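Local coordinates for phosphate-binding protein PstS (Borrelia burgdorferi, PDB 4N13) that binds inorganic phosphate with micromolar affinity and serves as the solute-binding component of the PstSACB ABC transporter for phosphate import, at residues Q77-F91 with N218-N231. Sequence-based numbering, arbitrary orientation. Where two conformers were deposited one is given.
With SO4 (sulfate ion), chain E.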
# COMPACT_ATOMS: atom_id res chain seq x y z
N GLN A 77 -8.65 -6.09 22.55
CA GLN A 77 -8.61 -4.86 23.35
C GLN A 77 -9.64 -3.85 22.89
O GLN A 77 -9.69 -2.74 23.41
CB GLN A 77 -7.22 -4.24 23.26
CG GLN A 77 -6.14 -5.00 24.00
CD GLN A 77 -6.22 -4.84 25.50
OE1 GLN A 77 -6.89 -3.93 26.02
NE2 GLN A 77 -5.52 -5.70 26.22
N GLY A 78 -10.47 -4.21 21.92
CA GLY A 78 -11.60 -3.38 21.54
C GLY A 78 -11.41 -2.61 20.25
O GLY A 78 -12.28 -1.81 19.88
N ALA A 79 -10.32 -2.83 19.53
CA ALA A 79 -10.06 -2.05 18.32
C ALA A 79 -11.08 -2.39 17.25
O ALA A 79 -11.44 -3.54 17.07
CB ALA A 79 -8.65 -2.30 17.79
N LYS A 80 -11.49 -1.36 16.53
CA LYS A 80 -12.39 -1.48 15.39
C LYS A 80 -11.80 -0.68 14.25
O LYS A 80 -11.17 0.34 14.49
CB LYS A 80 -13.77 -0.94 15.77
CG LYS A 80 -14.51 -1.80 16.78
CD LYS A 80 -14.72 -3.22 16.26
CE LYS A 80 -16.19 -3.56 16.03
NZ LYS A 80 -16.96 -3.67 17.30
N GLU A 81 -12.01 -1.13 13.02
CA GLU A 81 -11.43 -0.43 11.89
C GLU A 81 -12.41 -0.23 10.74
O GLU A 81 -13.36 -1.01 10.54
CB GLU A 81 -10.18 -1.16 11.41
CG GLU A 81 -10.40 -2.59 10.98
CD GLU A 81 -10.50 -2.71 9.48
OE1 GLU A 81 -10.22 -3.80 8.94
OE2 GLU A 81 -10.82 -1.70 8.84
N THR A 82 -12.13 0.82 9.97
CA THR A 82 -12.84 1.13 8.74
C THR A 82 -11.79 1.55 7.73
O THR A 82 -10.98 2.42 8.00
CB THR A 82 -13.80 2.31 8.95
OG1 THR A 82 -14.79 1.93 9.91
CG2 THR A 82 -14.48 2.72 7.65
N VAL A 83 -11.81 0.97 6.54
CA VAL A 83 -10.86 1.34 5.49
C VAL A 83 -11.26 2.69 4.89
O VAL A 83 -12.46 2.97 4.69
CB VAL A 83 -10.81 0.25 4.40
CG1 VAL A 83 -12.11 0.12 3.66
CG2 VAL A 83 -9.69 0.52 3.39
N PHE A 84 -10.27 3.54 4.59
CA PHE A 84 -10.55 4.82 3.93
C PHE A 84 -9.65 5.11 2.74
O PHE A 84 -9.87 6.09 2.08
CB PHE A 84 -10.52 6.00 4.91
CG PHE A 84 -9.14 6.45 5.26
CD1 PHE A 84 -8.60 7.59 4.70
CD2 PHE A 84 -8.37 5.73 6.16
CE1 PHE A 84 -7.32 8.00 5.03
CE2 PHE A 84 -7.09 6.14 6.47
CZ PHE A 84 -6.57 7.27 5.92
N ALA A 85 -8.65 4.27 2.48
CA ALA A 85 -7.76 4.48 1.35
C ALA A 85 -6.96 3.23 1.09
O ALA A 85 -6.87 2.38 1.97
CB ALA A 85 -6.83 5.68 1.59
N TYR A 86 -6.35 3.16 -0.09
CA TYR A 86 -5.49 2.04 -0.46
C TYR A 86 -4.19 2.54 -1.04
O TYR A 86 -4.17 3.53 -1.78
CB TYR A 86 -6.15 1.14 -1.50
CG TYR A 86 -7.46 0.58 -1.05
CD1 TYR A 86 -7.52 -0.56 -0.28
CD2 TYR A 86 -8.65 1.19 -1.41
CE1 TYR A 86 -8.74 -1.08 0.13
CE2 TYR A 86 -9.86 0.69 -1.00
CZ TYR A 86 -9.91 -0.44 -0.25
OH TYR A 86 -11.15 -0.91 0.15
N ASP A 87 -3.11 1.84 -0.68
CA ASP A 87 -1.78 2.07 -1.21
C ASP A 87 -1.39 0.81 -1.95
O ASP A 87 -0.87 -0.16 -1.37
CB ASP A 87 -0.84 2.35 -0.03
CG ASP A 87 0.60 2.37 -0.43
OD1 ASP A 87 0.86 2.63 -1.61
OD2 ASP A 87 1.46 2.15 0.45
N ALA A 88 -1.68 0.81 -3.24
CA ALA A 88 -1.50 -0.36 -4.09
C ALA A 88 -0.20 -0.33 -4.88
O ALA A 88 0.26 0.74 -5.28
CB ALA A 88 -2.68 -0.51 -5.05
N LEU A 89 0.35 -1.50 -5.13
CA LEU A 89 1.54 -1.64 -5.98
C LEU A 89 1.23 -2.59 -7.11
O LEU A 89 0.41 -3.51 -6.97
CB LEU A 89 2.74 -2.15 -5.19
CG LEU A 89 3.15 -1.19 -4.08
CD1 LEU A 89 2.49 -1.57 -2.75
CD2 LEU A 89 4.65 -1.12 -4.00
N ILE A 90 1.93 -2.37 -8.22
CA ILE A 90 1.74 -3.15 -9.43
C ILE A 90 3.10 -3.60 -9.95
O ILE A 90 4.13 -3.00 -9.64
CB ILE A 90 0.98 -2.33 -10.50
CG1 ILE A 90 1.84 -1.18 -11.03
CG2 ILE A 90 -0.31 -1.80 -9.90
CD1 ILE A 90 1.15 -0.29 -12.07
N PHE A 91 3.08 -4.70 -10.68
CA PHE A 91 4.28 -5.29 -11.23
C PHE A 91 4.35 -5.04 -12.73
O PHE A 91 3.38 -5.28 -13.47
CB PHE A 91 4.32 -6.78 -10.90
CG PHE A 91 4.73 -7.01 -9.47
CD1 PHE A 91 6.05 -7.25 -9.16
CD2 PHE A 91 3.83 -6.89 -8.44
CE1 PHE A 91 6.47 -7.42 -7.84
CE2 PHE A 91 4.25 -7.05 -7.10
CZ PHE A 91 5.56 -7.33 -6.84
N ASN A 218 -10.99 -6.14 -2.82
CA ASN A 218 -9.90 -6.97 -2.29
C ASN A 218 -9.62 -8.19 -3.18
O ASN A 218 -9.02 -9.18 -2.74
CB ASN A 218 -10.12 -7.39 -0.83
CG ASN A 218 -10.26 -6.21 0.14
OD1 ASN A 218 -10.07 -5.06 -0.22
ND2 ASN A 218 -10.59 -6.52 1.41
N LYS A 219 -10.03 -8.13 -4.44
CA LYS A 219 -9.68 -9.17 -5.41
C LYS A 219 -8.24 -9.00 -5.90
O LYS A 219 -7.55 -9.98 -6.15
CB LYS A 219 -10.62 -9.13 -6.61
CG LYS A 219 -10.43 -10.29 -7.58
CD LYS A 219 -11.54 -10.34 -8.63
CE LYS A 219 -11.36 -11.51 -9.58
NZ LYS A 219 -12.40 -11.56 -10.64
N TYR A 220 -7.80 -7.76 -6.04
CA TYR A 220 -6.41 -7.46 -6.31
C TYR A 220 -5.70 -7.37 -4.99
O TYR A 220 -6.08 -6.57 -4.13
CB TYR A 220 -6.24 -6.16 -7.06
CG TYR A 220 -4.78 -5.95 -7.43
CD1 TYR A 220 -4.21 -6.62 -8.49
CD2 TYR A 220 -3.96 -5.13 -6.67
CE1 TYR A 220 -2.89 -6.45 -8.82
CE2 TYR A 220 -2.63 -4.94 -6.99
CZ TYR A 220 -2.10 -5.62 -8.08
OH TYR A 220 -0.79 -5.47 -8.45
N THR A 221 -4.67 -8.18 -4.82
CA THR A 221 -4.13 -8.47 -3.51
C THR A 221 -2.93 -7.61 -3.07
O THR A 221 -2.59 -7.58 -1.89
CB THR A 221 -3.75 -9.96 -3.41
OG1 THR A 221 -2.90 -10.30 -4.51
CG2 THR A 221 -5.00 -10.84 -3.43
N ILE A 222 -2.28 -6.93 -4.00
CA ILE A 222 -1.03 -6.24 -3.69
C ILE A 222 -1.28 -4.78 -3.28
O ILE A 222 -1.10 -3.85 -4.05
CB ILE A 222 -0.02 -6.29 -4.88
CG1 ILE A 222 0.00 -7.66 -5.55
CG2 ILE A 222 1.37 -5.90 -4.38
CD1 ILE A 222 0.41 -8.78 -4.66
N LYS A 223 -1.76 -4.60 -2.06
CA LYS A 223 -2.02 -3.27 -1.54
C LYS A 223 -2.05 -3.29 -0.04
O LYS A 223 -2.39 -4.31 0.56
CB LYS A 223 -3.34 -2.68 -2.07
CG LYS A 223 -4.62 -3.24 -1.45
CD LYS A 223 -5.07 -4.54 -2.04
CE LYS A 223 -6.45 -4.96 -1.53
NZ LYS A 223 -6.40 -5.33 -0.08
N ARG A 224 -1.70 -2.16 0.55
CA ARG A 224 -1.98 -1.90 1.95
C ARG A 224 -3.32 -1.21 2.05
O ARG A 224 -3.64 -0.31 1.27
CB ARG A 224 -0.91 -1.02 2.56
CG ARG A 224 0.48 -1.65 2.59
CD ARG A 224 1.24 -1.04 3.71
NE ARG A 224 2.64 -1.43 3.84
CZ ARG A 224 3.11 -2.40 4.63
NH1 ARG A 224 2.28 -3.19 5.30
NH2 ARG A 224 4.41 -2.58 4.74
N ASN A 225 -4.11 -1.63 3.03
CA ASN A 225 -5.39 -1.01 3.33
C ASN A 225 -5.17 0.02 4.43
O ASN A 225 -4.73 -0.32 5.53
CB ASN A 225 -6.38 -2.08 3.81
CG ASN A 225 -6.84 -3.03 2.71
OD1 ASN A 225 -6.40 -2.96 1.58
ND2 ASN A 225 -7.76 -3.93 3.05
N LEU A 226 -5.42 1.29 4.14
CA LEU A 226 -5.26 2.35 5.15
C LEU A 226 -6.55 2.44 5.94
O LEU A 226 -7.62 2.63 5.36
CB LEU A 226 -4.92 3.68 4.49
CG LEU A 226 -3.42 3.95 4.28
CD1 LEU A 226 -2.75 4.31 5.60
CD2 LEU A 226 -2.71 2.76 3.69
N ILE A 227 -6.44 2.28 7.25
CA ILE A 227 -7.60 2.08 8.11
C ILE A 227 -7.64 3.10 9.23
O ILE A 227 -6.62 3.54 9.77
CB ILE A 227 -7.67 0.64 8.71
CG1 ILE A 227 -6.40 0.28 9.48
CG2 ILE A 227 -7.96 -0.37 7.62
CD1 ILE A 227 -6.52 -1.03 10.22
N ILE A 228 -8.87 3.48 9.56
CA ILE A 228 -9.21 4.31 10.70
C ILE A 228 -9.54 3.36 11.84
O ILE A 228 -10.43 2.51 11.71
CB ILE A 228 -10.47 5.14 10.39
CG1 ILE A 228 -10.21 6.09 9.23
CG2 ILE A 228 -10.96 5.89 11.63
CD1 ILE A 228 -11.47 6.60 8.57
N VAL A 229 -8.83 3.51 12.94
CA VAL A 229 -8.94 2.62 14.10
C VAL A 229 -9.44 3.41 15.30
O VAL A 229 -8.90 4.46 15.65
CB VAL A 229 -7.59 1.95 14.43
CG1 VAL A 229 -7.74 0.93 15.55
CG2 VAL A 229 -6.99 1.30 13.18
N THR A 230 -10.47 2.87 15.95
CA THR A 230 -11.01 3.42 17.19
C THR A 230 -11.16 2.33 18.20
O THR A 230 -10.99 1.16 17.86
CB THR A 230 -12.38 4.07 16.96
OG1 THR A 230 -13.26 3.12 16.36
CG2 THR A 230 -12.27 5.28 16.06
N ASN A 231 -11.43 2.69 19.45
CA ASN A 231 -11.50 1.72 20.53
C ASN A 231 -12.87 1.71 21.20
O ASN A 231 -13.62 2.67 21.08
CB ASN A 231 -10.37 2.02 21.53
CG ASN A 231 -10.16 0.91 22.51
OD1 ASN A 231 -10.72 -0.18 22.38
ND2 ASN A 231 -9.34 1.17 23.50
S SO4 E . -14.30 -13.39 -8.47
O1 SO4 E . -12.99 -13.64 -7.85
O2 SO4 E . -14.77 -12.08 -8.01
O3 SO4 E . -14.14 -13.39 -9.91
O4 SO4 E . -15.24 -14.41 -8.01
O HOH W 1 0.52 -5.86 -11.04
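Y220 turns CG away from its backbone N (chi1 -175°), and this carries its ring to strand 80-93. Its OH donates to L89 O at 2.7 Å, in the carbonyl plane and on a lone pair. The same OH accepts from a water that also takes the N-H of F91. F84 has chi1 78°, which tucks CG in between the N and C of its own backbone. Its ring therefore reaches I228, CD2 to CG1 3.6 Å, and the two side chains cross at about a right angle. The A85 methyl sits over the rim of one ring face. F84 and A85 both oppose L226, which makes a classic beta bulge. F84 N gives L226 O a nearly straight bond of 2.9 Å, while A85 N reaches that oxygen only weakly. These long antiparallel strands run between the two lobes, as in class II periplasmic binding proteins. L226 and L89 pack near T21 and S139, which probably bind phosphate. N225 lies beside Y86, its amide almost perpendicular to the ring. N225 OD1 meets the ring edge at CD1, 3.2 Å away, and accepts from K223 NZ. R224 turns its end away, NH2 salt-bridged to D145 and NE hydrogen-bonded to S142, both on helix 138-151.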